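Fimbrin (Schizosaccharomyces pombe, PDB 1RT8) binds actin filaments through two actin-binding regions, crosslinks them, and acts in cell polarity, cytokinesis, mating and spore formation. Local coordinates at residues L52-L57 and G122-I127; N88-I93 and I107-I112; D305-L310 and L381-V386; K347-C352 and D373-S378; W416-A421 and G441-D446. All blocks are in the same frame, centred on the assembly; numbering follows the deposited sequence.

Interaction 1: residues L52-L57 and G122-I127; sequences LILSKL and GLVWQI
Leu54 and Leu57 meet Leu123, Val124 and Ile127 without any aromatic ring, side-chain amide or carboxylate. The flat groups that they touch are backbone carbonyls. Leu57 CD2 lies 4.0 Å from Val124 O, and Ile127 CD1 comes to 4.3 Å from Leu54 O. The rest is aliphatic, and no hydrogen bond joins the two segments. Leu57 carries the tightest pair: its branch carbon CG sits 3.5 Å from Ile127 CG2, closer than usual van der Waals contact. Leu57 CG is anti to the backbone N (chi1 -176°), which carries the branch out to Ile127. Its CD2 also reaches Val124 CG1 at 4.2 Å. One turn earlier, Leu54 comes in at about a right angle to Val124, with CD2 at 3.9 Å from CG2. The other Leu54 methyl, CD1, brushes Leu123 CD2 at 4.4 Å. The axes of the two segments run nearly parallel, 20° apart, and come no closer than 10.6 Å, so the methyl ends of the side chains bridge the space. Ser61 OG, further along the first helix, also hydrogen-bonds Ile127 O. Helices 52-61 and 117-131 both belong to the first calponin-homology domain, and the contact lies buried among their neighbours. Helix 82-99 packs Val92 on Leu54 and Ala96 on Leu123. Helix 11-25 brings His20 to Leu57, and the short helix 43-47 sets Phe44 against Val124.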
# COMPACT_ATOMS: atom_id res chain seq x y z
N LEU A 52 -0.81 -17.32 -7.47
CA LEU A 52 -0.74 -17.87 -6.11
C LEU A 52 0.46 -17.39 -5.30
O LEU A 52 0.31 -16.94 -4.16
CB LEU A 52 -0.78 -19.41 -6.16
CG LEU A 52 -2.13 -19.97 -6.62
CD1 LEU A 52 -2.05 -21.48 -6.79
CD2 LEU A 52 -3.20 -19.60 -5.62
N ILE A 53 1.65 -17.50 -5.88
CA ILE A 53 2.87 -17.06 -5.21
C ILE A 53 2.78 -15.59 -4.82
O ILE A 53 3.11 -15.23 -3.69
CB ILE A 53 4.10 -17.26 -6.12
CG1 ILE A 53 4.37 -18.76 -6.28
CG2 ILE A 53 5.30 -16.53 -5.54
CD1 ILE A 53 5.56 -19.06 -7.16
N LEU A 54 2.34 -14.76 -5.76
CA LEU A 54 2.21 -13.33 -5.47
C LEU A 54 1.19 -13.05 -4.38
O LEU A 54 1.43 -12.20 -3.52
CB LEU A 54 1.85 -12.56 -6.75
CG LEU A 54 3.00 -12.53 -7.75
CD1 LEU A 54 2.54 -11.90 -9.07
CD2 LEU A 54 4.16 -11.75 -7.15
N SER A 55 0.06 -13.75 -4.42
CA SER A 55 -0.98 -13.57 -3.41
C SER A 55 -0.41 -13.92 -2.04
O SER A 55 -0.71 -13.26 -1.04
CB SER A 55 -2.20 -14.46 -3.70
OG SER A 55 -2.92 -14.00 -4.83
N LYS A 56 0.39 -14.98 -2.00
CA LYS A 56 1.03 -15.42 -0.75
C LYS A 56 2.02 -14.35 -0.27
O LYS A 56 2.08 -14.03 0.92
CB LYS A 56 1.76 -16.75 -0.97
CG LYS A 56 0.85 -17.95 -1.23
CD LYS A 56 0.12 -18.38 0.03
CE LYS A 56 -0.65 -19.69 -0.19
NZ LYS A 56 -1.21 -20.19 1.10
N LEU A 57 2.81 -13.81 -1.19
CA LEU A 57 3.78 -12.78 -0.82
C LEU A 57 3.04 -11.57 -0.22
O LEU A 57 3.48 -10.97 0.76
CB LEU A 57 4.59 -12.36 -2.05
CG LEU A 57 5.71 -11.36 -1.80
CD1 LEU A 57 6.74 -11.97 -0.86
CD2 LEU A 57 6.35 -10.99 -3.13
N GLY A 122 9.32 -6.10 -10.55
CA GLY A 122 9.05 -4.76 -10.06
C GLY A 122 7.98 -4.83 -8.98
O GLY A 122 8.10 -4.19 -7.93
N LEU A 123 6.94 -5.61 -9.24
CA LEU A 123 5.84 -5.78 -8.29
C LEU A 123 6.31 -6.57 -7.06
O LEU A 123 5.87 -6.32 -5.93
CB LEU A 123 4.69 -6.49 -8.98
CG LEU A 123 3.47 -6.88 -8.15
CD1 LEU A 123 2.89 -5.67 -7.45
CD2 LEU A 123 2.44 -7.51 -9.07
N VAL A 124 7.21 -7.53 -7.28
CA VAL A 124 7.73 -8.32 -6.18
C VAL A 124 8.45 -7.42 -5.19
O VAL A 124 8.23 -7.51 -3.97
CB VAL A 124 8.72 -9.41 -6.70
CG1 VAL A 124 9.64 -9.88 -5.57
CG2 VAL A 124 7.92 -10.59 -7.23
N TRP A 125 9.29 -6.53 -5.70
CA TRP A 125 10.03 -5.61 -4.85
C TRP A 125 9.08 -4.69 -4.09
O TRP A 125 9.25 -4.47 -2.88
CB TRP A 125 11.03 -4.79 -5.68
CG TRP A 125 11.58 -3.61 -4.94
CD1 TRP A 125 11.47 -2.30 -5.30
CD2 TRP A 125 12.24 -3.62 -3.66
NE1 TRP A 125 12.03 -1.49 -4.34
CE2 TRP A 125 12.51 -2.27 -3.32
CE3 TRP A 125 12.64 -4.63 -2.78
CZ2 TRP A 125 13.14 -1.91 -2.13
CZ3 TRP A 125 13.28 -4.27 -1.59
CH2 TRP A 125 13.52 -2.92 -1.28
N GLN A 126 8.06 -4.16 -4.77
CA GLN A 126 7.13 -3.27 -4.09
C GLN A 126 6.45 -4.00 -2.93
O GLN A 126 6.28 -3.43 -1.84
CB GLN A 126 6.07 -2.72 -5.05
CG GLN A 126 6.60 -1.74 -6.10
CD GLN A 126 7.24 -0.50 -5.49
OE1 GLN A 126 6.69 0.13 -4.58
NE2 GLN A 126 8.42 -0.13 -6.00
N ILE A 127 6.06 -5.26 -3.17
CA ILE A 127 5.42 -6.05 -2.11
C ILE A 127 6.38 -6.29 -0.95
O ILE A 127 6.01 -6.11 0.22
CB ILE A 127 4.88 -7.40 -2.66
CG1 ILE A 127 3.80 -7.13 -3.72
CG2 ILE A 127 4.27 -8.23 -1.53
CD1 ILE A 127 3.22 -8.39 -4.35

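Interaction 2: residues N88-I93 and I107-I112; sequences NNNVVI and IGAGDI
Asn89 meets the short helix that starts at Ala109. Its CB is 3.7 Å from Ala109 CB, and its amide rests against Ile112, with OD1 3.4 Å from CG2. Asn89 ND2 also gives a weak, strongly bent hydrogen bond to Ala109 O (3.3 Å, 124° at the hydrogen). Its stronger partner is Lys49 O. Beside it, Asn90 OD1 touches Ala109 CB at 3.5 Å. One turn on, Ile93 CD1 packs on both Ile107 CG2 and Ile112 CD1, at 3.8 Å each. Val92 CG1 meets the same Ile112 methyl at 3.9 Å. Ile112 CG1 stands beside the backbone N (chi1 -64°) and runs on extended, which carries CD1 to this pair.

The next shell fixes the short helix. Gly108 is its N-cap, and Gly108 N bonds Asp111 OD2 at 2.6 Å, from the anti side and somewhat out of the carboxylate plane. This is the one half of a capping box that a glycine N-cap allows. Leu54 also packs on Ile112, and Leu119 and Leu123 of helix 117-131 touch Ile107. Asn90 ND2 reaches Lys483 O, linking this helix of the first calponin-homology domain to the fourth. The chemistry is thus divided. The isoleucines and Val92 make the apolar, buried part of the contact, while the asparagine amides spend their N-H groups mainly on backbone carbonyls of other parts of the chain.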
# COMPACT_ATOMS: atom_id res chain seq x y z
N ASN A 88 -7.33 -14.97 -10.39
CA ASN A 88 -6.35 -14.88 -9.32
C ASN A 88 -5.50 -13.61 -9.47
O ASN A 88 -5.22 -12.92 -8.49
CB ASN A 88 -5.42 -16.10 -9.34
CG ASN A 88 -6.08 -17.35 -8.77
OD1 ASN A 88 -7.24 -17.33 -8.37
ND2 ASN A 88 -5.32 -18.45 -8.71
N ASN A 89 -5.09 -13.31 -10.69
CA ASN A 89 -4.27 -12.13 -10.91
C ASN A 89 -5.01 -10.83 -10.64
O ASN A 89 -4.40 -9.83 -10.28
CB ASN A 89 -3.65 -12.16 -12.31
CG ASN A 89 -2.56 -13.22 -12.42
OD1 ASN A 89 -1.97 -13.62 -11.42
ND2 ASN A 89 -2.30 -13.68 -13.64
N ASN A 90 -6.33 -10.85 -10.81
CA ASN A 90 -7.12 -9.66 -10.51
C ASN A 90 -7.02 -9.39 -9.01
O ASN A 90 -6.91 -8.24 -8.57
CB ASN A 90 -8.59 -9.87 -10.88
CG ASN A 90 -8.85 -9.73 -12.37
OD1 ASN A 90 -8.00 -9.24 -13.10
ND2 ASN A 90 -10.02 -10.16 -12.81
N VAL A 91 -7.08 -10.47 -8.22
CA VAL A 91 -6.98 -10.36 -6.76
C VAL A 91 -5.61 -9.80 -6.36
O VAL A 91 -5.51 -8.95 -5.48
CB VAL A 91 -7.16 -11.74 -6.09
CG1 VAL A 91 -6.88 -11.63 -4.60
CG2 VAL A 91 -8.57 -12.26 -6.32
N VAL A 92 -4.56 -10.30 -7.01
CA VAL A 92 -3.19 -9.83 -6.76
C VAL A 92 -3.07 -8.34 -7.07
O VAL A 92 -2.70 -7.54 -6.21
CB VAL A 92 -2.17 -10.61 -7.63
CG1 VAL A 92 -0.83 -9.88 -7.67
CG2 VAL A 92 -1.98 -12.02 -7.07
N ILE A 93 -3.38 -7.98 -8.31
CA ILE A 93 -3.28 -6.60 -8.78
C ILE A 93 -4.06 -5.60 -7.95
O ILE A 93 -3.52 -4.58 -7.53
CB ILE A 93 -3.75 -6.48 -10.25
CG1 ILE A 93 -2.76 -7.18 -11.19
CG2 ILE A 93 -3.92 -4.99 -10.62
CD1 ILE A 93 -1.38 -6.60 -11.19
N ILE A 107 1.50 -2.59 -14.65
CA ILE A 107 1.26 -4.03 -14.61
C ILE A 107 -0.22 -4.42 -14.50
O ILE A 107 -0.95 -3.89 -13.67
CB ILE A 107 2.07 -4.70 -13.46
CG1 ILE A 107 2.04 -6.23 -13.63
CG2 ILE A 107 1.50 -4.29 -12.11
CD1 ILE A 107 2.94 -6.98 -12.68
N GLY A 108 -0.64 -5.35 -15.35
CA GLY A 108 -2.02 -5.82 -15.35
C GLY A 108 -2.08 -7.33 -15.22
O GLY A 108 -1.06 -8.00 -15.35
N ALA A 109 -3.27 -7.86 -14.96
CA ALA A 109 -3.43 -9.30 -14.78
C ALA A 109 -2.79 -10.09 -15.92
O ALA A 109 -2.17 -11.13 -15.68
CB ALA A 109 -4.91 -9.66 -14.66
N GLY A 110 -2.93 -9.59 -17.14
CA GLY A 110 -2.36 -10.25 -18.30
C GLY A 110 -0.84 -10.24 -18.33
O GLY A 110 -0.21 -11.14 -18.90
N ASP A 111 -0.24 -9.22 -17.73
CA ASP A 111 1.22 -9.12 -17.69
C ASP A 111 1.78 -10.22 -16.80
O ASP A 111 2.83 -10.79 -17.09
CB ASP A 111 1.66 -7.75 -17.16
CG ASP A 111 1.24 -6.60 -18.06
OD1 ASP A 111 1.35 -6.73 -19.29
OD2 ASP A 111 0.81 -5.55 -17.53
N ILE A 112 1.08 -10.51 -15.70
CA ILE A 112 1.50 -11.56 -14.79
C ILE A 112 1.32 -12.90 -15.50
O ILE A 112 2.21 -13.75 -15.47
CB ILE A 112 0.67 -11.57 -13.49
CG1 ILE A 112 0.90 -10.26 -12.72
CG2 ILE A 112 1.07 -12.76 -12.62
CD1 ILE A 112 0.08 -10.14 -11.43

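Interaction 3: residues D305-L310 and L381-V386; sequences DFFNNL and LTLALV
A short, weakly bonded helical turn with Phe306 and Phe307, followed by Leu310, faces helix 381-386, with Phe307 CA 7.5 Å from Thr382 CA. Phe306 points toward that helix, and its CG is anti to the backbone N (chi1 -178°). The far end of its ring enters a notch between three side chains. CE2 lies 3.6 Å from Leu383 CD2 and 3.7 Å from Thr382 CG2, while CZ is 3.8 Å from Val386 CG2. All three methyls approach the ring obliquely. Leu310 CD1 meets two of the same methyls, Val386 CG2 and Thr382 CG2, each at 3.8 Å. Phe307 meets Leu383, whose CG sits at its ring edge, near the plane, 4.0 Å from CE2. Phe306 CD2 lies over the centre of the Phe307 ring, so an edge of one phenylalanine rests on a face of its neighbour.

An alanine in place of Phe306 removes the ring and would probably leave a gap between Thr382, Leu383 and Val386, with Phe307 losing the group on that face. Phe290 and Thr291 of helix 282-296 also pack on Phe306, and Arg379 makes a cation-pi contact with Phe307. Thr382 offers its methyl here, while OG1 bonds Ser378 O. No hydrogen bond crosses the contact; apolar side chains join this turn to a main helix of the third calponin-homology domain.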
# COMPACT_ATOMS: atom_id res chain seq x y z
N ASP A 305 0.51 12.20 5.52
CA ASP A 305 -0.15 12.93 6.60
C ASP A 305 -1.27 13.77 5.98
O ASP A 305 -1.08 14.95 5.65
CB ASP A 305 0.86 13.83 7.32
CG ASP A 305 0.32 14.41 8.62
OD1 ASP A 305 -0.89 14.24 8.86
OD2 ASP A 305 1.09 15.02 9.38
N PHE A 306 -2.44 13.15 5.83
CA PHE A 306 -3.63 13.75 5.23
C PHE A 306 -4.02 15.13 5.77
O PHE A 306 -4.38 16.02 5.01
CB PHE A 306 -4.81 12.79 5.38
CG PHE A 306 -6.10 13.28 4.75
CD1 PHE A 306 -6.40 13.00 3.42
CD2 PHE A 306 -7.05 13.99 5.51
CE1 PHE A 306 -7.62 13.40 2.86
CE2 PHE A 306 -8.26 14.39 4.96
CZ PHE A 306 -8.55 14.10 3.63
N PHE A 307 -3.96 15.29 7.09
CA PHE A 307 -4.36 16.55 7.69
C PHE A 307 -3.36 17.69 7.63
O PHE A 307 -3.59 18.75 8.21
CB PHE A 307 -4.83 16.30 9.12
CG PHE A 307 -6.06 15.44 9.21
CD1 PHE A 307 -5.98 14.14 9.66
CD2 PHE A 307 -7.29 15.93 8.76
CE1 PHE A 307 -7.11 13.32 9.66
CE2 PHE A 307 -8.41 15.13 8.76
CZ PHE A 307 -8.32 13.82 9.21
N ASN A 308 -2.24 17.48 6.94
CA ASN A 308 -1.25 18.53 6.78
C ASN A 308 -0.77 18.64 5.33
O ASN A 308 -0.45 19.74 4.87
CB ASN A 308 -0.04 18.31 7.70
CG ASN A 308 -0.32 18.69 9.14
OD1 ASN A 308 -0.59 19.87 9.45
ND2 ASN A 308 -0.28 17.71 10.04
N ASN A 309 -0.74 17.52 4.62
CA ASN A 309 -0.27 17.52 3.24
C ASN A 309 -1.16 18.21 2.19
O ASN A 309 -0.73 18.39 1.05
CB ASN A 309 0.01 16.09 2.77
CG ASN A 309 1.04 15.37 3.63
OD1 ASN A 309 1.79 15.99 4.40
ND2 ASN A 309 1.10 14.05 3.49
N LEU A 310 -2.38 18.59 2.55
CA LEU A 310 -3.28 19.25 1.59
C LEU A 310 -3.43 20.74 1.87
O LEU A 310 -4.17 21.44 1.16
CB LEU A 310 -4.68 18.63 1.64
CG LEU A 310 -4.80 17.11 1.54
CD1 LEU A 310 -6.26 16.70 1.36
CD2 LEU A 310 -4.00 16.63 0.38
N LEU A 381 -13.71 19.71 7.54
CA LEU A 381 -13.89 20.32 6.24
C LEU A 381 -12.91 19.80 5.18
O LEU A 381 -13.23 19.80 3.98
CB LEU A 381 -13.82 21.85 6.37
CG LEU A 381 -14.84 22.41 7.38
CD1 LEU A 381 -14.76 23.94 7.42
CD2 LEU A 381 -16.25 21.97 7.01
N THR A 382 -11.73 19.33 5.59
CA THR A 382 -10.78 18.79 4.62
C THR A 382 -11.32 17.43 4.15
O THR A 382 -11.26 17.11 2.96
CB THR A 382 -9.37 18.60 5.22
OG1 THR A 382 -8.84 19.87 5.60
CG2 THR A 382 -8.43 17.96 4.21
N LEU A 383 -11.86 16.65 5.08
CA LEU A 383 -12.44 15.35 4.73
C LEU A 383 -13.68 15.55 3.86
O LEU A 383 -13.92 14.79 2.93
CB LEU A 383 -12.84 14.59 5.99
CG LEU A 383 -11.76 13.97 6.87
CD1 LEU A 383 -12.38 13.58 8.20
CD2 LEU A 383 -11.17 12.73 6.18
N ALA A 384 -14.47 16.57 4.18
CA ALA A 384 -15.68 16.85 3.42
C ALA A 384 -15.37 17.22 1.96
O ALA A 384 -16.05 16.76 1.04
CB ALA A 384 -16.47 17.98 4.09
N LEU A 385 -14.34 18.03 1.76
CA LEU A 385 -13.97 18.42 0.40
C LEU A 385 -13.44 17.23 -0.40
O LEU A 385 -13.84 17.02 -1.54
CB LEU A 385 -12.93 19.54 0.41
CG LEU A 385 -12.27 19.89 -0.93
CD1 LEU A 385 -13.33 20.31 -1.94
CD2 LEU A 385 -11.26 21.03 -0.72
N VAL A 386 -12.54 16.44 0.19
CA VAL A 386 -12.03 15.30 -0.56
C VAL A 386 -13.18 14.33 -0.84
O VAL A 386 -13.27 13.78 -1.94
CB VAL A 386 -10.89 14.58 0.19
CG1 VAL A 386 -10.48 13.33 -0.56
CG2 VAL A 386 -9.70 15.51 0.35

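Interaction 4: residues K347-C352 and D373-S378; sequences KAVENC and DITDGS
Thr375 turns its hydroxyl beside its own backbone N (chi1 -56°) and its methyl anti to it, and both branches thereby face helix 347-352. Cys352 has the matching torsion (chi1 -70°), which aims SG at the same threonine. The contact belongs to the third calponin-homology domain, where a short helix, 371-375, lies against the long helix 345-361. A Schellman motif ends the short helix. Gly377, with positive phi (74°), and Ser378 send their N-H groups back to Ile374 O and Asp373 O. Ser378 then caps the next helix through OG to Leu381 N.

Thr375 is the centre of the contact. Its methyl CG2 rests on Ala348 CB at 3.7 Å. Its hydroxyl side lies across Val349, with OG1 3.4 Å from Val349 CA and 3.6 Å from Val349 CG2. A weak hydrogen bond ties OG1 to Gly371 O, one turn back. Ile374 adds its CB, 3.9 Å from Cys352 SG, but its end leads away to Thr382 and Leu385 of helix 379-397. Replacing Thr375 by a glycine strips off both branches and would probably open a gap between the short helix and Ala348, Val349 and Cys352, leaving SG with only Ile374 beside it across the contact. Next to it in the chain, Asp376 forms a salt bridge with Arg345. A sulfate ion, probably from the crystallisation liquor, lies close to Val349. Two polar atoms also come near each other: Cys352 SG stands 3.4 Å from Thr375 OG1.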
# COMPACT_ATOMS: atom_id res chain seq x y z
N LYS A 347 -0.48 32.62 0.10
CA LYS A 347 -0.32 31.86 -1.13
C LYS A 347 -1.05 30.51 -1.05
O LYS A 347 -1.65 30.07 -2.03
CB LYS A 347 1.16 31.64 -1.45
CG LYS A 347 1.89 32.92 -1.77
CD LYS A 347 3.19 32.68 -2.51
CE LYS A 347 3.74 34.01 -3.02
NZ LYS A 347 4.91 33.83 -3.92
N ALA A 348 -1.00 29.86 0.11
CA ALA A 348 -1.68 28.57 0.25
C ALA A 348 -3.19 28.79 0.22
O ALA A 348 -3.93 27.97 -0.33
CB ALA A 348 -1.26 27.90 1.57
N VAL A 349 -3.64 29.90 0.80
CA VAL A 349 -5.06 30.23 0.82
C VAL A 349 -5.57 30.50 -0.59
O VAL A 349 -6.69 30.13 -0.93
CB VAL A 349 -5.36 31.46 1.72
CG1 VAL A 349 -6.78 31.98 1.46
CG2 VAL A 349 -5.22 31.06 3.19
N GLU A 350 -4.75 31.15 -1.41
CA GLU A 350 -5.14 31.41 -2.79
C GLU A 350 -5.29 30.06 -3.49
O GLU A 350 -6.28 29.81 -4.17
CB GLU A 350 -4.10 32.28 -3.49
CG GLU A 350 -4.04 33.70 -2.93
CD GLU A 350 -2.99 34.57 -3.58
OE1 GLU A 350 -2.10 34.02 -4.27
OE2 GLU A 350 -3.04 35.81 -3.38
N ASN A 351 -4.30 29.18 -3.30
CA ASN A 351 -4.34 27.86 -3.90
C ASN A 351 -5.57 27.09 -3.45
O ASN A 351 -6.23 26.45 -4.25
CB ASN A 351 -3.08 27.06 -3.54
CG ASN A 351 -1.88 27.45 -4.38
OD1 ASN A 351 -1.98 28.27 -5.30
ND2 ASN A 351 -0.72 26.85 -4.08
N CYS A 352 -5.88 27.17 -2.16
CA CYS A 352 -7.04 26.45 -1.65
C CYS A 352 -8.37 27.09 -2.07
O CYS A 352 -9.35 26.38 -2.29
CB CYS A 352 -6.95 26.31 -0.12
SG CYS A 352 -5.63 25.18 0.41
N ASP A 373 -10.06 27.19 5.35
CA ASP A 373 -10.34 26.02 6.19
C ASP A 373 -9.41 24.86 5.84
O ASP A 373 -8.97 24.11 6.71
CB ASP A 373 -11.78 25.54 6.03
CG ASP A 373 -12.78 26.53 6.57
OD1 ASP A 373 -12.65 26.90 7.76
OD2 ASP A 373 -13.69 26.93 5.82
N ILE A 374 -9.13 24.71 4.56
CA ILE A 374 -8.25 23.64 4.13
C ILE A 374 -6.83 24.00 4.50
O ILE A 374 -6.07 23.16 4.98
CB ILE A 374 -8.34 23.42 2.60
CG1 ILE A 374 -9.80 23.27 2.16
CG2 ILE A 374 -7.53 22.19 2.22
CD1 ILE A 374 -10.58 22.18 2.90
N THR A 375 -6.48 25.27 4.32
CA THR A 375 -5.14 25.74 4.63
C THR A 375 -4.84 25.58 6.12
O THR A 375 -3.72 25.29 6.51
CB THR A 375 -4.93 27.25 4.30
OG1 THR A 375 -5.23 27.50 2.92
CG2 THR A 375 -3.47 27.64 4.58
N ASP A 376 -5.86 25.78 6.96
CA ASP A 376 -5.65 25.67 8.39
C ASP A 376 -5.78 24.24 8.91
O ASP A 376 -5.70 24.00 10.11
CB ASP A 376 -6.60 26.62 9.12
CG ASP A 376 -6.30 28.08 8.80
OD1 ASP A 376 -5.15 28.39 8.39
OD2 ASP A 376 -7.19 28.92 8.96
N GLY A 377 -5.97 23.29 7.99
CA GLY A 377 -6.09 21.89 8.37
C GLY A 377 -7.39 21.44 9.04
O GLY A 377 -7.37 20.50 9.85
N SER A 378 -8.51 22.08 8.73
CA SER A 378 -9.78 21.67 9.31
C SER A 378 -9.97 20.19 9.03
O SER A 378 -9.95 19.76 7.88
CB SER A 378 -10.94 22.45 8.68
OG SER A 378 -12.21 21.91 9.06

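Interaction 5: residues W416-A421 and G441-D446; sequences WANSMA and GVFVLD
Phe443, Ala421 and Asp446 carry this contact. Phe443 extends its ring toward helix 416-421, with CG anti to the backbone N, and three residues of that helix receive the ring end. Ala417 CB sits at the ring edge, near its plane, 3.8 Å from CZ. Ala421 CB approaches obliquely, 3.6 Å from CE1. Asn418 OD1 also comes close, 3.4 Å from CE1, with its amide turned 70° from the ring. That oxygen has its polar partner in Ile430 N, and Ile430 also packs on Phe443.

Ala421 stands where the backbones come nearest. Its CB meets Asp446 CB at 3.7 Å. Ala421 CA points its hydrogen almost straight at Asp446 O (3.5 Å, 169° at the hydrogen), a CA-H...O contact. A water lies between the two segments and can donate to Ala421 O at 3.0 Å and to Asp446 O at 2.9 Å. It has more acceptors in reach than protons, so these bonds may not all form at once.

Asp446 turns its carboxylate to other partners. OD1 takes Tyr458 OH and Lys426 N, and OD2 takes Gly427 N. It thus holds the loop that follows Ala421. The axes of the two short helical segments lie 76° apart in direction and approach to 9.0 Å. Helices 410-421 and 442-451 thus pack at a steep angle within the all-helical calponin-homology fold, here in the fourth domain.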
# COMPACT_ATOMS: atom_id res chain seq x y z
N TRP A 416 -29.84 -0.02 -5.92
CA TRP A 416 -29.10 -0.92 -6.80
C TRP A 416 -28.53 -2.05 -5.96
O TRP A 416 -28.62 -3.22 -6.33
CB TRP A 416 -27.94 -0.21 -7.48
CG TRP A 416 -27.12 -1.12 -8.36
CD1 TRP A 416 -27.37 -1.44 -9.67
CD2 TRP A 416 -25.93 -1.84 -7.99
NE1 TRP A 416 -26.41 -2.29 -10.14
CE2 TRP A 416 -25.51 -2.55 -9.14
CE3 TRP A 416 -25.18 -1.93 -6.82
CZ2 TRP A 416 -24.36 -3.36 -9.14
CZ3 TRP A 416 -24.03 -2.73 -6.82
CH2 TRP A 416 -23.64 -3.43 -7.97
N ALA A 417 -27.94 -1.69 -4.83
CA ALA A 417 -27.34 -2.68 -3.94
C ALA A 417 -28.38 -3.67 -3.41
O ALA A 417 -28.11 -4.87 -3.33
CB ALA A 417 -26.64 -1.98 -2.78
N ASN A 418 -29.57 -3.17 -3.06
CA ASN A 418 -30.63 -4.04 -2.56
C ASN A 418 -31.13 -5.01 -3.65
O ASN A 418 -31.39 -6.18 -3.37
CB ASN A 418 -31.80 -3.22 -2.01
CG ASN A 418 -31.59 -2.78 -0.57
OD1 ASN A 418 -31.04 -3.53 0.24
ND2 ASN A 418 -32.03 -1.57 -0.25
N SER A 419 -31.27 -4.51 -4.88
CA SER A 419 -31.72 -5.33 -6.01
C SER A 419 -30.77 -6.50 -6.23
O SER A 419 -31.21 -7.62 -6.46
CB SER A 419 -31.76 -4.50 -7.30
OG SER A 419 -32.67 -3.42 -7.17
N MET A 420 -29.48 -6.21 -6.17
CA MET A 420 -28.44 -7.22 -6.34
C MET A 420 -28.50 -8.25 -5.20
O MET A 420 -28.45 -9.46 -5.44
CB MET A 420 -27.07 -6.52 -6.37
CG MET A 420 -26.11 -7.05 -7.41
SD MET A 420 -26.82 -7.13 -9.06
CE MET A 420 -25.67 -6.16 -10.02
N ALA A 421 -28.63 -7.77 -3.97
CA ALA A 421 -28.68 -8.63 -2.79
C ALA A 421 -29.92 -9.52 -2.73
O ALA A 421 -29.89 -10.62 -2.15
CB ALA A 421 -28.60 -7.79 -1.53
N GLY A 441 -21.70 -7.95 7.70
CA GLY A 441 -20.94 -8.22 6.49
C GLY A 441 -21.64 -9.16 5.53
O GLY A 441 -21.10 -9.49 4.48
N VAL A 442 -22.85 -9.58 5.88
CA VAL A 442 -23.62 -10.50 5.04
C VAL A 442 -24.20 -9.78 3.82
O VAL A 442 -24.16 -10.29 2.71
CB VAL A 442 -24.77 -11.14 5.84
CG1 VAL A 442 -25.57 -12.08 4.94
CG2 VAL A 442 -24.21 -11.89 7.02
N PHE A 443 -24.76 -8.59 4.05
CA PHE A 443 -25.33 -7.80 2.96
C PHE A 443 -24.35 -7.63 1.80
O PHE A 443 -24.72 -7.84 0.64
CB PHE A 443 -25.75 -6.42 3.46
CG PHE A 443 -26.33 -5.55 2.40
CD1 PHE A 443 -27.57 -5.86 1.84
CD2 PHE A 443 -25.63 -4.46 1.91
CE1 PHE A 443 -28.10 -5.07 0.81
CE2 PHE A 443 -26.14 -3.68 0.89
CZ PHE A 443 -27.39 -3.98 0.33
N VAL A 444 -23.10 -7.24 2.09
CA VAL A 444 -22.13 -7.05 1.01
C VAL A 444 -21.84 -8.34 0.25
O VAL A 444 -21.63 -8.32 -0.96
CB VAL A 444 -20.81 -6.40 1.51
CG1 VAL A 444 -21.10 -4.98 2.01
CG2 VAL A 444 -20.15 -7.25 2.61
N LEU A 445 -21.85 -9.47 0.96
CA LEU A 445 -21.64 -10.75 0.29
C LEU A 445 -22.86 -11.07 -0.60
O LEU A 445 -22.71 -11.64 -1.68
CB LEU A 445 -21.40 -11.86 1.34
CG LEU A 445 -20.05 -11.75 2.06
CD1 LEU A 445 -20.00 -12.69 3.24
CD2 LEU A 445 -18.92 -12.08 1.08
N ASP A 446 -24.06 -10.68 -0.16
CA ASP A 446 -25.27 -10.90 -0.96
C ASP A 446 -25.24 -10.04 -2.23
O ASP A 446 -25.70 -10.48 -3.29
CB ASP A 446 -26.54 -10.53 -0.17
CG ASP A 446 -26.92 -11.58 0.85
OD1 ASP A 446 -26.40 -12.71 0.77
OD2 ASP A 446 -27.74 -11.27 1.73
O HOH W 1 -27.86 -12.37 -3.60

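Overall arrangement
The five contacts follow the chain through three of its four calponin-homology domains. Interactions 1 and 2 share the first domain, in actin-binding region 1. Interaction 2 is nested inside the loop closed by interaction 1, and their centres are 11 Å apart. They touch, for example, where Leu54 meets Val92 and Ile112 and where Leu123 meets Ile107. Interactions 3 and 4 repeat this nesting in the third domain, centres 10 Å apart, and touch through Ile374 and Leu381. Interaction 5 stands alone in the fourth domain, 31 Å from interaction 3 between centres, in the same actin-binding region 2. It lies closer to interaction 2, 26 Å between centres. Each contact is buried inside a single domain, consistent with separately packed helical domains in the crosslinking core.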